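Long-range contacts in 3-oxosteroid 1-dehydrogenase (Sterolibacterium denitrificans, PDB 7P18), which probably catalyses the FAD-dependent 1,2-dehydrogenation of 3-oxosteroids to 3-oxo-Delta(1)-steroids, passing the electrons to an acceptor: residues K38-V48 against T295-T303; W228-I237 against I249-L260. One frame throughout, in Å; residues are numbered along the deposited sequence.

Both contacts grip the same FAD, and their centres lie about 16 Å apart. Along the chain the order is 38-48, 228-237, 249-260, 295-303, so both halves of contact 2 fall between those of contact 1. Contact 1 joins the loop after strand 33-36 to the start of helix 302-309, along the adenine, ribose and diphosphate. Contact 2 belongs to the mixed sheet of strands 233-239, 245-253 and 256-262, which packs on the parallel Rossmann-type sheet containing 10-13 and 33-36. They meet where Ser39 O probably accepts a hydrogen bond from Asn230 N and where Thr303 packs on Phe233. Lys38 lies over a face of the adenine, while Phe233 and Asp302 bond its polar edge.

Contact 1: residues K38-V48 against T295-T303; sequences KSDKYGGTSAV and TPPHNTGDT. With FAD (flavin-adenine dinucleotide), chain C.
With CG anti to the backbone N (chi1 165°) and every later torsion extended, Lys38 sends its ammonium across to Asp302, whose carboxylate is turned to meet it, CG lying anti to its own carbonyl carbon (chi1 -60°). The salt bridge Lys38 NZ to Asp302 OD2 measures 2.9 Å and uses the syn side of the carboxylate, somewhat out of its plane. Lys38 NZ also donates to the backbone oxygen His298 O at 2.9 Å. On the way the aliphatic part of Lys38 runs over a face of the adenine, CB 3.4 Å from FAD C4A. Asp302 OD2 also accepts from FAD N6A at 2.9 Å, so one carboxylate oxygen ties base and lysine together; the ammonium beside it would probably favour its negative charge.

The imidazole of His298 lies between Pro297 CB over one face and Ser39 on the other, and a water in its plane links NE2 to Asp40 OD1. Ser39 OG makes an ST turn with Lys41 N, while Glu37 and Arg150 are its partners beyond the segments. This is the loop that follows the second strand of the Rossmann-type FAD-binding fold, where Glu37 also binds the cofactor.

Farther along, the diphosphate is held from both segments. FAD O2A is gripped by three bonds: from Thr45 N, from Thr45 OG1 at 2.8 Å, and from Asn299 ND2 at 3.0 Å, the last almost straight at 178°. Glu274 also binds Asn299 ND2, helping to fix the amide's rotation. Ser46 donates to FAD O1A through both N and OG, and its OG accepts from FAD O4'. Beside the phosphate the Pro296 ring packs on Thr45, Pro296 CD 3.5 Å from Thr45 OG1, and Val48 CG2 meets Pro296 CG at 4.1 Å.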
loop_
_atom_site.group_PDB
_atom_site.type_symbol
_atom_site.label_atom_id
_atom_site.label_comp_id
_atom_site.label_asym_id
_atom_site.label_seq_id
_atom_site.Cartn_x
_atom_site.Cartn_y
_atom_site.Cartn_z
ATOM N N LYS A 38 5.930 12.897 13.298
ATOM C CA LYS A 38 5.983 14.254 12.690
ATOM C C LYS A 38 4.595 14.895 12.787
ATOM O O LYS A 38 4.543 16.063 13.186
ATOM C CB LYS A 38 6.493 14.172 11.250
ATOM C CG LYS A 38 6.313 15.384 10.328
ATOM C CD LYS A 38 7.012 15.030 9.025
ATOM C CE LYS A 38 6.830 15.999 7.904
ATOM N NZ LYS A 38 7.752 15.698 6.802
ATOM N N SER A 39 3.532 14.143 12.495
ATOM C CA SER A 39 2.192 14.707 12.203
ATOM C C SER A 39 1.351 14.687 13.474
ATOM O O SER A 39 1.820 14.212 14.523
ATOM C CB SER A 39 1.519 14.003 11.046
ATOM O OG SER A 39 0.838 12.849 11.482
ATOM N N ASP A 40 0.117 15.164 13.348
ATOM C CA ASP A 40 -0.893 15.257 14.432
ATOM C C ASP A 40 -1.591 13.911 14.596
ATOM O O ASP A 40 -2.391 13.799 15.524
ATOM C CB ASP A 40 -1.928 16.357 14.117
ATOM C CG ASP A 40 -2.624 16.189 12.779
ATOM O OD1 ASP A 40 -1.932 15.979 11.745
ATOM O OD2 ASP A 40 -3.852 16.239 12.761
ATOM N N LYS A 41 -1.297 12.917 13.734
ATOM C CA LYS A 41 -1.981 11.592 13.774
ATOM C C LYS A 41 -0.919 10.473 13.774
ATOM O O LYS A 41 0.139 10.692 13.188
ATOM C CB LYS A 41 -2.905 11.393 12.575
ATOM C CG LYS A 41 -3.969 12.464 12.331
ATOM C CD LYS A 41 -5.071 12.474 13.381
ATOM C CE LYS A 41 -6.068 13.611 13.205
ATOM N NZ LYS A 41 -7.006 13.657 14.358
ATOM N N TYR A 42 -1.207 9.327 14.393
ATOM C CA TYR A 42 -0.349 8.108 14.302
ATOM C C TYR A 42 -0.873 7.212 13.168
ATOM O O TYR A 42 -2.083 7.272 12.840
ATOM C CB TYR A 42 -0.262 7.344 15.621
ATOM C CG TYR A 42 -1.570 6.904 16.217
ATOM C CD1 TYR A 42 -2.176 5.731 15.805
ATOM C CD2 TYR A 42 -2.208 7.657 17.198
ATOM C CE1 TYR A 42 -3.379 5.321 16.339
ATOM C CE2 TYR A 42 -3.417 7.249 17.739
ATOM C CZ TYR A 42 -4.000 6.079 17.308
ATOM O OH TYR A 42 -5.170 5.640 17.825
ATOM N N GLY A 43 0.017 6.407 12.578
ATOM C CA GLY A 43 -0.383 5.343 11.636
ATOM C C GLY A 43 0.105 5.568 10.229
ATOM O O GLY A 43 0.345 4.562 9.552
ATOM N N GLY A 44 0.287 6.820 9.787
ATOM C CA GLY A 44 0.847 7.126 8.451
ATOM C C GLY A 44 0.093 6.451 7.317
ATOM O O GLY A 44 -1.119 6.202 7.466
ATOM N N THR A 45 0.775 6.137 6.213
ATOM C CA THR A 45 0.142 5.455 5.043
ATOM C C THR A 45 -0.411 4.113 5.512
ATOM O O THR A 45 -1.433 3.664 4.981
ATOM C CB THR A 45 1.119 5.255 3.884
ATOM O OG1 THR A 45 1.912 6.435 3.673
ATOM C CG2 THR A 45 0.389 4.866 2.621
ATOM N N SER A 46 0.251 3.497 6.497
ATOM C CA SER A 46 -0.136 2.161 6.998
ATOM C C SER A 46 -1.624 2.215 7.386
ATOM O O SER A 46 -2.400 1.299 7.033
ATOM C CB SER A 46 0.791 1.784 8.155
ATOM O OG SER A 46 2.159 1.743 7.748
ATOM N N ALA A 47 -2.017 3.280 8.076
ATOM C CA ALA A 47 -3.381 3.442 8.630
ATOM C C ALA A 47 -4.435 3.517 7.518
ATOM O O ALA A 47 -5.577 3.094 7.779
ATOM C CB ALA A 47 -3.407 4.655 9.519
ATOM N N VAL A 48 -4.089 4.049 6.340
ATOM C CA VAL A 48 -5.049 4.253 5.219
ATOM C C VAL A 48 -4.922 3.124 4.193
ATOM O O VAL A 48 -5.514 3.224 3.122
ATOM C CB VAL A 48 -4.888 5.667 4.609
ATOM C CG1 VAL A 48 -5.123 6.732 5.662
ATOM C CG2 VAL A 48 -3.566 5.877 3.908
ATOM N N THR A 295 -0.905 8.733 -0.942
ATOM C CA THR A 295 -0.428 8.710 0.453
ATOM C C THR A 295 -0.917 9.928 1.217
ATOM O O THR A 295 -1.327 10.942 0.615
ATOM C CB THR A 295 1.099 8.697 0.513
ATOM O OG1 THR A 295 1.585 9.878 -0.157
ATOM C CG2 THR A 295 1.672 7.454 -0.148
ATOM N N PRO A 296 -0.809 9.893 2.556
ATOM C CA PRO A 296 -0.949 11.103 3.356
ATOM C C PRO A 296 0.156 12.125 3.065
ATOM O O PRO A 296 1.032 11.918 2.230
ATOM C CB PRO A 296 -0.913 10.598 4.805
ATOM C CG PRO A 296 -1.283 9.130 4.695
ATOM C CD PRO A 296 -0.687 8.691 3.384
ATOM N N PRO A 297 0.118 13.311 3.717
ATOM C CA PRO A 297 0.961 14.429 3.285
ATOM C C PRO A 297 2.471 14.387 3.604
ATOM O O PRO A 297 3.193 15.150 3.012
ATOM C CB PRO A 297 0.318 15.620 4.030
ATOM C CG PRO A 297 -1.065 15.162 4.387
ATOM C CD PRO A 297 -0.903 13.695 4.711
ATOM N N HIS A 298 2.867 13.699 4.682
ATOM C CA HIS A 298 4.205 13.952 5.301
ATOM C C HIS A 298 5.458 13.223 4.787
ATOM O O HIS A 298 6.549 13.790 5.000
ATOM C CB HIS A 298 4.100 13.812 6.827
ATOM C CG HIS A 298 2.839 14.372 7.396
ATOM N ND1 HIS A 298 2.624 15.731 7.516
ATOM C CD2 HIS A 298 1.731 13.769 7.877
ATOM C CE1 HIS A 298 1.436 15.942 8.046
ATOM N NE2 HIS A 298 0.868 14.752 8.276
ATOM N N ASN A 299 5.368 12.053 4.162
ATOM C CA ASN A 299 6.643 11.345 3.847
ATOM C C ASN A 299 7.438 12.159 2.827
ATOM O O ASN A 299 7.200 12.030 1.616
ATOM C CB ASN A 299 6.403 9.889 3.420
ATOM C CG ASN A 299 5.645 9.105 4.456
ATOM O OD1 ASN A 299 5.520 9.536 5.625
ATOM N ND2 ASN A 299 5.139 7.953 4.044
ATOM N N THR A 300 8.404 12.949 3.320
ATOM C CA THR A 300 9.179 13.943 2.535
ATOM C C THR A 300 10.675 13.594 2.598
ATOM O O THR A 300 11.487 14.473 2.337
ATOM C CB THR A 300 8.859 15.361 3.045
ATOM O OG1 THR A 300 9.014 15.490 4.465
ATOM C CG2 THR A 300 7.427 15.754 2.740
ATOM N N GLY A 301 11.049 12.351 2.959
ATOM C CA GLY A 301 12.447 11.902 2.797
ATOM C C GLY A 301 13.365 12.506 3.869
ATOM O O GLY A 301 14.588 12.518 3.651
ATOM N N ASP A 302 12.811 12.930 5.001
ATOM C CA ASP A 302 13.551 13.680 6.055
ATOM C C ASP A 302 14.675 12.812 6.657
ATOM O O ASP A 302 15.759 13.325 6.912
ATOM C CB ASP A 302 12.630 14.132 7.174
ATOM C CG ASP A 302 11.477 15.054 6.754
ATOM O OD1 ASP A 302 11.572 15.664 5.696
ATOM O OD2 ASP A 302 10.509 15.131 7.516
ATOM N N THR A 303 14.436 11.534 6.898
ATOM C CA THR A 303 15.450 10.626 7.505
ATOM C C THR A 303 16.394 10.116 6.427
ATOM O O THR A 303 17.564 9.808 6.754
ATOM C CB THR A 303 14.819 9.475 8.288
ATOM O OG1 THR A 303 14.184 8.597 7.346
ATOM C CG2 THR A 303 13.832 9.949 9.316
HETATM P PA FAD C . 4.053 5.084 6.805
HETATM O O1A FAD C . 3.011 4.061 7.082
HETATM O O2A FAD C . 3.573 6.179 5.891
HETATM O O5B FAD C . 4.515 5.674 8.201
HETATM C C5B FAD C . 5.556 6.686 8.222
HETATM C C4B FAD C . 5.250 7.645 9.331
HETATM O O4B FAD C . 6.432 8.449 9.594
HETATM C C3B FAD C . 4.102 8.640 9.060
HETATM O O3B FAD C . 3.166 8.650 10.132
HETATM C C2B FAD C . 4.825 9.980 8.893
HETATM O O2B FAD C . 3.993 11.098 9.173
HETATM C C1B FAD C . 6.049 9.785 9.788
HETATM N N9A FAD C . 7.174 10.673 9.490
HETATM C C8A FAD C . 7.581 11.173 8.286
HETATM N N7A FAD C . 8.587 12.036 8.404
HETATM C C5A FAD C . 8.872 12.055 9.763
HETATM C C6A FAD C . 9.830 12.753 10.530
HETATM N N6A FAD C . 10.680 13.659 10.031
HETATM N N1A FAD C . 9.833 12.536 11.862
HETATM C C2A FAD C . 8.955 11.666 12.369
HETATM N N3A FAD C . 7.962 11.009 11.762
HETATM C C4A FAD C . 8.000 11.231 10.436
HETATM N N1 FAD C . 0.870 -2.078 1.288
HETATM C C2 FAD C . 0.740 -3.367 1.675
HETATM O O2 FAD C . 1.739 -4.095 1.817
HETATM N N3 FAD C . -0.455 -3.900 1.951
HETATM C C4 FAD C . -1.637 -3.280 1.599
HETATM O O4 FAD C . -2.692 -3.777 1.979
HETATM C C4X FAD C . -1.562 -1.933 1.155
HETATM N N5 FAD C . -2.674 -1.287 0.844
HETATM C C5X FAD C . -2.564 0.038 0.493
HETATM C C6 FAD C . -3.744 0.779 0.248
HETATM C C7 FAD C . -3.707 2.149 0.025
HETATM C C7M FAD C . -4.984 2.930 -0.204
HETATM C C8 FAD C . -2.472 2.818 0.099
HETATM C C8M FAD C . -2.402 4.320 -0.113
HETATM C C9 FAD C . -1.307 2.094 0.253
HETATM C C9A FAD C . -1.321 0.708 0.507
HETATM N N10 FAD C . -0.154 -0.051 0.688
HETATM C C10 FAD C . -0.234 -1.390 1.049
HETATM C "C1'" FAD C . 1.158 0.600 0.769
HETATM C "C2'" FAD C . 1.521 0.855 2.248
HETATM O "O2'" FAD C . 0.505 1.575 2.946
HETATM C "C3'" FAD C . 2.864 1.585 2.417
HETATM O "O3'" FAD C . 3.839 1.123 1.479
HETATM C "C4'" FAD C . 3.363 1.469 3.842
HETATM O "O4'" FAD C . 2.329 1.921 4.705
HETATM C "C5'" FAD C . 4.639 2.235 4.115
HETATM O "O5'" FAD C . 4.896 2.095 5.526
HETATM P P FAD C . 6.017 2.977 6.225
HETATM O O1P FAD C . 5.931 2.555 7.629
HETATM O O2P FAD C . 7.278 2.989 5.485
HETATM O O3P FAD C . 5.400 4.491 6.135
HETATM O O HOH W 1 -1.992 15.008 9.097
#

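Contact 2: residues W228-I237 against I249-L260. With FAD (flavin-adenine dinucleotide), chain C.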
loop_
_atom_site.group_PDB
_atom_site.type_symbol
_atom_site.label_atom_id
_atom_site.label_comp_id
_atom_site.label_asym_id
_atom_site.label_seq_id
_atom_site.Cartn_x
_atom_site.Cartn_y
_atom_site.Cartn_z
ATOM N N TRP A 228 5.183 10.416 20.891
ATOM C CA TRP A 228 5.098 11.896 20.821
ATOM C C TRP A 228 4.618 12.319 19.434
ATOM O O TRP A 228 5.382 12.166 18.470
ATOM C CB TRP A 228 6.430 12.557 21.172
ATOM C CG TRP A 228 6.869 12.339 22.587
ATOM C CD1 TRP A 228 6.183 11.707 23.586
ATOM C CD2 TRP A 228 8.116 12.760 23.159
ATOM N NE1 TRP A 228 6.949 11.660 24.724
ATOM C CE2 TRP A 228 8.133 12.300 24.495
ATOM C CE3 TRP A 228 9.243 13.421 22.660
ATOM C CZ2 TRP A 228 9.209 12.544 25.346
ATOM C CZ3 TRP A 228 10.312 13.644 23.493
ATOM C CH2 TRP A 228 10.295 13.200 24.816
ATOM N N LEU A 229 3.410 12.875 19.363
ATOM C CA LEU A 229 2.843 13.455 18.113
ATOM C C LEU A 229 3.426 14.856 17.909
ATOM O O LEU A 229 3.984 15.409 18.861
ATOM C CB LEU A 229 1.317 13.480 18.204
ATOM C CG LEU A 229 0.651 12.108 18.318
ATOM C CD1 LEU A 229 -0.807 12.219 18.696
ATOM C CD2 LEU A 229 0.756 11.349 16.999
ATOM N N ASN A 230 3.356 15.363 16.685
ATOM C CA ASN A 230 3.762 16.748 16.350
ATOM C C ASN A 230 5.231 16.920 16.707
ATOM O O ASN A 230 5.602 18.043 17.118
ATOM C CB ASN A 230 2.868 17.738 17.099
ATOM C CG ASN A 230 1.405 17.492 16.844
ATOM O OD1 ASN A 230 0.641 17.195 17.763
ATOM N ND2 ASN A 230 1.029 17.582 15.594
ATOM N N THR A 231 6.028 15.848 16.570
ATOM C CA THR A 231 7.444 15.804 17.019
ATOM C C THR A 231 8.302 15.251 15.893
ATOM O O THR A 231 8.743 14.105 15.946
ATOM C CB THR A 231 7.591 15.001 18.321
ATOM O OG1 THR A 231 6.757 15.590 19.317
ATOM C CG2 THR A 231 9.013 14.979 18.835
ATOM N N PRO A 232 8.548 16.040 14.835
ATOM C CA PRO A 232 9.350 15.585 13.710
ATOM C C PRO A 232 10.832 15.393 14.053
ATOM O O PRO A 232 11.456 16.276 14.660
ATOM C CB PRO A 232 9.219 16.707 12.672
ATOM C CG PRO A 232 8.854 17.934 13.489
ATOM C CD PRO A 232 8.039 17.412 14.640
ATOM N N PHE A 233 11.379 14.261 13.616
ATOM C CA PHE A 233 12.829 14.084 13.443
ATOM C C PHE A 233 13.366 15.191 12.550
ATOM O O PHE A 233 12.752 15.489 11.495
ATOM C CB PHE A 233 13.114 12.691 12.866
ATOM C CG PHE A 233 14.508 12.525 12.344
ATOM C CD1 PHE A 233 14.824 12.955 11.074
ATOM C CD2 PHE A 233 15.483 11.883 13.104
ATOM C CE1 PHE A 233 16.098 12.783 10.575
ATOM C CE2 PHE A 233 16.752 11.703 12.591
ATOM C CZ PHE A 233 17.059 12.161 11.341
ATOM N N GLU A 234 14.542 15.714 12.902
ATOM C CA GLU A 234 15.327 16.643 12.064
ATOM C C GLU A 234 16.697 16.097 11.687
ATOM O O GLU A 234 17.135 16.339 10.566
ATOM C CB GLU A 234 15.661 17.913 12.857
ATOM C CG GLU A 234 14.496 18.803 13.124
ATOM C CD GLU A 234 14.904 20.218 13.511
ATOM O OE1 GLU A 234 16.155 20.510 13.710
ATOM O OE2 GLU A 234 13.966 21.019 13.598
ATOM N N SER A 235 17.415 15.474 12.616
ATOM C CA SER A 235 18.810 15.067 12.329
ATOM C C SER A 235 19.267 13.952 13.276
ATOM O O SER A 235 18.649 13.699 14.292
ATOM C CB SER A 235 19.728 16.270 12.365
ATOM O OG SER A 235 19.747 16.807 13.672
ATOM N N LEU A 236 20.345 13.299 12.903
ATOM C CA LEU A 236 20.969 12.220 13.704
ATOM C C LEU A 236 22.058 12.842 14.597
ATOM O O LEU A 236 22.730 13.790 14.146
ATOM C CB LEU A 236 21.579 11.221 12.712
ATOM C CG LEU A 236 20.572 10.397 11.898
ATOM C CD1 LEU A 236 21.252 9.690 10.724
ATOM C CD2 LEU A 236 19.888 9.409 12.783
ATOM N N ILE A 237 22.216 12.318 15.803
ATOM C CA ILE A 237 23.397 12.599 16.677
ATOM C C ILE A 237 24.400 11.450 16.469
ATOM O O ILE A 237 24.000 10.295 16.540
ATOM C CB ILE A 237 22.946 12.774 18.139
ATOM C CG1 ILE A 237 21.908 13.905 18.233
ATOM C CG2 ILE A 237 24.144 12.997 19.054
ATOM C CD1 ILE A 237 21.187 14.005 19.553
ATOM N N ILE A 249 18.918 11.374 18.292
ATOM C CA ILE A 249 18.325 12.239 17.244
ATOM C C ILE A 249 18.068 13.625 17.830
ATOM O O ILE A 249 17.896 13.729 19.039
ATOM C CB ILE A 249 17.018 11.628 16.707
ATOM C CG1 ILE A 249 15.927 11.542 17.774
ATOM C CG2 ILE A 249 17.301 10.271 16.076
ATOM C CD1 ILE A 249 14.552 11.146 17.255
ATOM N N VAL A 250 17.963 14.608 16.951
ATOM C CA VAL A 250 17.324 15.927 17.251
ATOM C C VAL A 250 15.904 15.907 16.684
ATOM O O VAL A 250 15.747 15.597 15.480
ATOM C CB VAL A 250 18.122 17.079 16.624
ATOM C CG1 VAL A 250 17.515 18.425 17.018
ATOM C CG2 VAL A 250 19.613 16.991 16.979
ATOM N N VAL A 251 14.928 16.258 17.511
ATOM C CA VAL A 251 13.532 16.525 17.086
ATOM C C VAL A 251 13.176 17.995 17.359
ATOM O O VAL A 251 13.934 18.709 18.050
ATOM C CB VAL A 251 12.537 15.592 17.785
ATOM C CG1 VAL A 251 12.843 14.134 17.438
ATOM C CG2 VAL A 251 12.497 15.823 19.304
ATOM N N LYS A 252 12.061 18.415 16.784
ATOM C CA LYS A 252 11.374 19.704 17.070
ATOM C C LYS A 252 10.126 19.357 17.875
ATOM O O LYS A 252 9.238 18.715 17.337
ATOM C CB LYS A 252 11.099 20.428 15.756
ATOM C CG LYS A 252 10.715 21.890 15.887
ATOM C CD LYS A 252 10.276 22.521 14.570
ATOM C CE LYS A 252 9.061 23.418 14.723
ATOM N NZ LYS A 252 9.116 24.546 13.766
ATOM N N ARG A 253 10.118 19.688 19.167
ATOM C CA ARG A 253 9.100 19.252 20.159
ATOM C C ARG A 253 8.570 20.501 20.859
ATOM O O ARG A 253 9.399 21.250 21.408
ATOM C CB ARG A 253 9.755 18.277 21.139
ATOM C CG ARG A 253 8.976 17.993 22.411
ATOM C CD ARG A 253 7.731 17.197 22.172
ATOM N NE ARG A 253 7.342 16.437 23.341
ATOM C CZ ARG A 253 6.209 15.755 23.439
ATOM N NH1 ARG A 253 5.364 15.741 22.425
ATOM N NH2 ARG A 253 5.908 15.109 24.554
ATOM N N ASN A 254 7.253 20.733 20.827
ATOM C CA ASN A 254 6.639 21.988 21.343
ATOM C C ASN A 254 7.327 23.185 20.677
ATOM O O ASN A 254 7.491 24.211 21.348
ATOM C CB ASN A 254 6.732 22.097 22.872
ATOM C CG ASN A 254 6.006 20.971 23.576
ATOM O OD1 ASN A 254 6.582 20.262 24.404
ATOM N ND2 ASN A 254 4.745 20.777 23.228
ATOM N N GLY A 255 7.738 23.037 19.418
ATOM C CA GLY A 255 8.095 24.170 18.546
ATOM C C GLY A 255 9.572 24.507 18.536
ATOM O O GLY A 255 9.891 25.499 17.885
ATOM N N GLN A 256 10.446 23.726 19.194
ATOM C CA GLN A 256 11.927 23.987 19.243
ATOM C C GLN A 256 12.775 22.698 19.353
ATOM O O GLN A 256 12.224 21.661 19.754
ATOM C CB GLN A 256 12.231 24.800 20.491
ATOM C CG GLN A 256 11.850 24.048 21.758
ATOM C CD GLN A 256 11.875 24.939 22.973
ATOM O OE1 GLN A 256 11.736 26.168 22.876
ATOM N NE2 GLN A 256 12.038 24.298 24.124
ATOM N N THR A 257 14.085 22.782 19.150
ATOM C CA THR A 257 14.957 21.582 19.041
ATOM C C THR A 257 15.151 20.956 20.416
ATOM O O THR A 257 15.240 21.665 21.432
ATOM C CB THR A 257 16.268 21.881 18.322
ATOM O OG1 THR A 257 16.916 22.851 19.124
ATOM C CG2 THR A 257 16.052 22.370 16.905
ATOM N N LEU A 258 15.177 19.623 20.430
ATOM C CA LEU A 258 15.366 18.794 21.640
ATOM C C LEU A 258 16.265 17.615 21.267
ATOM O O LEU A 258 15.998 16.960 20.199
ATOM C CB LEU A 258 13.998 18.344 22.150
ATOM C CG LEU A 258 14.027 17.420 23.360
ATOM C CD1 LEU A 258 14.706 18.093 24.551
ATOM C CD2 LEU A 258 12.624 16.983 23.719
ATOM N N GLN A 259 17.320 17.393 22.054
ATOM C CA GLN A 259 18.315 16.312 21.824
ATOM C C GLN A 259 17.844 15.092 22.582
ATOM O O GLN A 259 17.607 15.208 23.761
ATOM C CB GLN A 259 19.739 16.680 22.258
ATOM C CG GLN A 259 20.265 17.914 21.548
ATOM C CD GLN A 259 21.673 17.716 21.044
ATOM O OE1 GLN A 259 22.527 17.148 21.729
ATOM N NE2 GLN A 259 21.911 18.154 19.817
ATOM N N LEU A 260 17.696 13.953 21.894
ATOM C CA LEU A 260 17.239 12.689 22.506
ATOM C C LEU A 260 18.351 11.654 22.369
ATOM O O LEU A 260 18.928 11.565 21.294
ATOM C CB LEU A 260 15.966 12.232 21.782
ATOM C CG LEU A 260 14.762 13.168 21.897
ATOM C CD1 LEU A 260 13.582 12.610 21.123
ATOM C CD2 LEU A 260 14.355 13.351 23.351
HETATM P PA FAD C . 4.053 5.084 6.805
HETATM O O1A FAD C . 3.011 4.061 7.082
HETATM O O2A FAD C . 3.573 6.179 5.891
HETATM O O5B FAD C . 4.515 5.674 8.201
HETATM C C5B FAD C . 5.556 6.686 8.222
HETATM C C4B FAD C . 5.250 7.645 9.331
HETATM O O4B FAD C . 6.432 8.449 9.594
HETATM C C3B FAD C . 4.102 8.640 9.060
HETATM O O3B FAD C . 3.166 8.650 10.132
HETATM C C2B FAD C . 4.825 9.980 8.893
HETATM O O2B FAD C . 3.993 11.098 9.173
HETATM C C1B FAD C . 6.049 9.785 9.788
HETATM N N9A FAD C . 7.174 10.673 9.490
HETATM C C8A FAD C . 7.581 11.173 8.286
HETATM N N7A FAD C . 8.587 12.036 8.404
HETATM C C5A FAD C . 8.872 12.055 9.763
HETATM C C6A FAD C . 9.830 12.753 10.530
HETATM N N6A FAD C . 10.680 13.659 10.031
HETATM N N1A FAD C . 9.833 12.536 11.862
HETATM C C2A FAD C . 8.955 11.666 12.369
HETATM N N3A FAD C . 7.962 11.009 11.762
HETATM C C4A FAD C . 8.000 11.231 10.436
HETATM N N1 FAD C . 0.870 -2.078 1.288
HETATM C C2 FAD C . 0.740 -3.367 1.675
HETATM O O2 FAD C . 1.739 -4.095 1.817
HETATM N N3 FAD C . -0.455 -3.900 1.951
HETATM C C4 FAD C . -1.637 -3.280 1.599
HETATM O O4 FAD C . -2.692 -3.777 1.979
HETATM C C4X FAD C . -1.562 -1.933 1.155
HETATM N N5 FAD C . -2.674 -1.287 0.844
HETATM C C5X FAD C . -2.564 0.038 0.493
HETATM C C6 FAD C . -3.744 0.779 0.248
HETATM C C7 FAD C . -3.707 2.149 0.025
HETATM C C7M FAD C . -4.984 2.930 -0.204
HETATM C C8 FAD C . -2.472 2.818 0.099
HETATM C C8M FAD C . -2.402 4.320 -0.113
HETATM C C9 FAD C . -1.307 2.094 0.253
HETATM C C9A FAD C . -1.321 0.708 0.507
HETATM N N10 FAD C . -0.154 -0.051 0.688
HETATM C C10 FAD C . -0.234 -1.390 1.049
HETATM C "C1'" FAD C . 1.158 0.600 0.769
HETATM C "C2'" FAD C . 1.521 0.855 2.248
HETATM O "O2'" FAD C . 0.505 1.575 2.946
HETATM C "C3'" FAD C . 2.864 1.585 2.417
HETATM O "O3'" FAD C . 3.839 1.123 1.479
HETATM C "C4'" FAD C . 3.363 1.469 3.842
HETATM O "O4'" FAD C . 2.329 1.921 4.705
HETATM C "C5'" FAD C . 4.639 2.235 4.115
HETATM O "O5'" FAD C . 4.896 2.095 5.526
HETATM P P FAD C . 6.017 2.977 6.225
HETATM O O1P FAD C . 5.931 2.555 7.629
HETATM O O2P FAD C . 7.278 2.989 5.485
HETATM O O3P FAD C . 5.400 4.491 6.135
#
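The guanidinium of Arg253 lies flat on the indole of Trp228, planes 5° apart, with Arg253 CZ 3.8 Å from the centroid of the Trp228 five-membered ring in a cation-pi contact. A bend at chi2 (69°) folds the arginine chain back over the ring, and NH1 makes a weak bond to Thr231 OG1, which itself donates to Leu229 O. At the far end of the indole, Trp228 CZ3 lies 4.1 Å from Leu258 CD2 and also touches Leu260 CD2. Replacing Trp228 by an alanine would probably leave the guanidinium free to swing, without its flat partner, and open a gap beside Leu258 and Leu260.

Backbone bonds join strands 233-237 and 249-253 as an antiparallel hairpin. Lys252 N donates to Pro232 O, and Val250 N to Ser235 O at 2.9 Å. Between them lies a classic beta bulge: Glu234 N and, weakly, Ser235 N both bond Val250 O, shifting the register by one residue. A type I' turn from Arg253 to Gln256 then carries the chain into strand 256-260, extending the meander that packs on the Rossmann-type sheet. Phe233 pairs with Val251 without hydrogen bonds, and its N and O instead face the adenine, Phe233 N donating to FAD N1A at 2.9 Å and Phe233 O accepting from FAD N6A at 3.1 Å.

Apolar contacts fill the side toward strands 10-13 and 33-36. Ile249 CG2 meets the Phe233 ring at its edge, 3.8 Å from Phe233 CE2. Thr231 CG2 touches Val251 CG2 at 3.6 Å. On the face that carries Ser235 and Val250, Val250 CG2 meets Ile237 CG1 at 4.0 Å, with Ser235 OG also touching Val250 CG2.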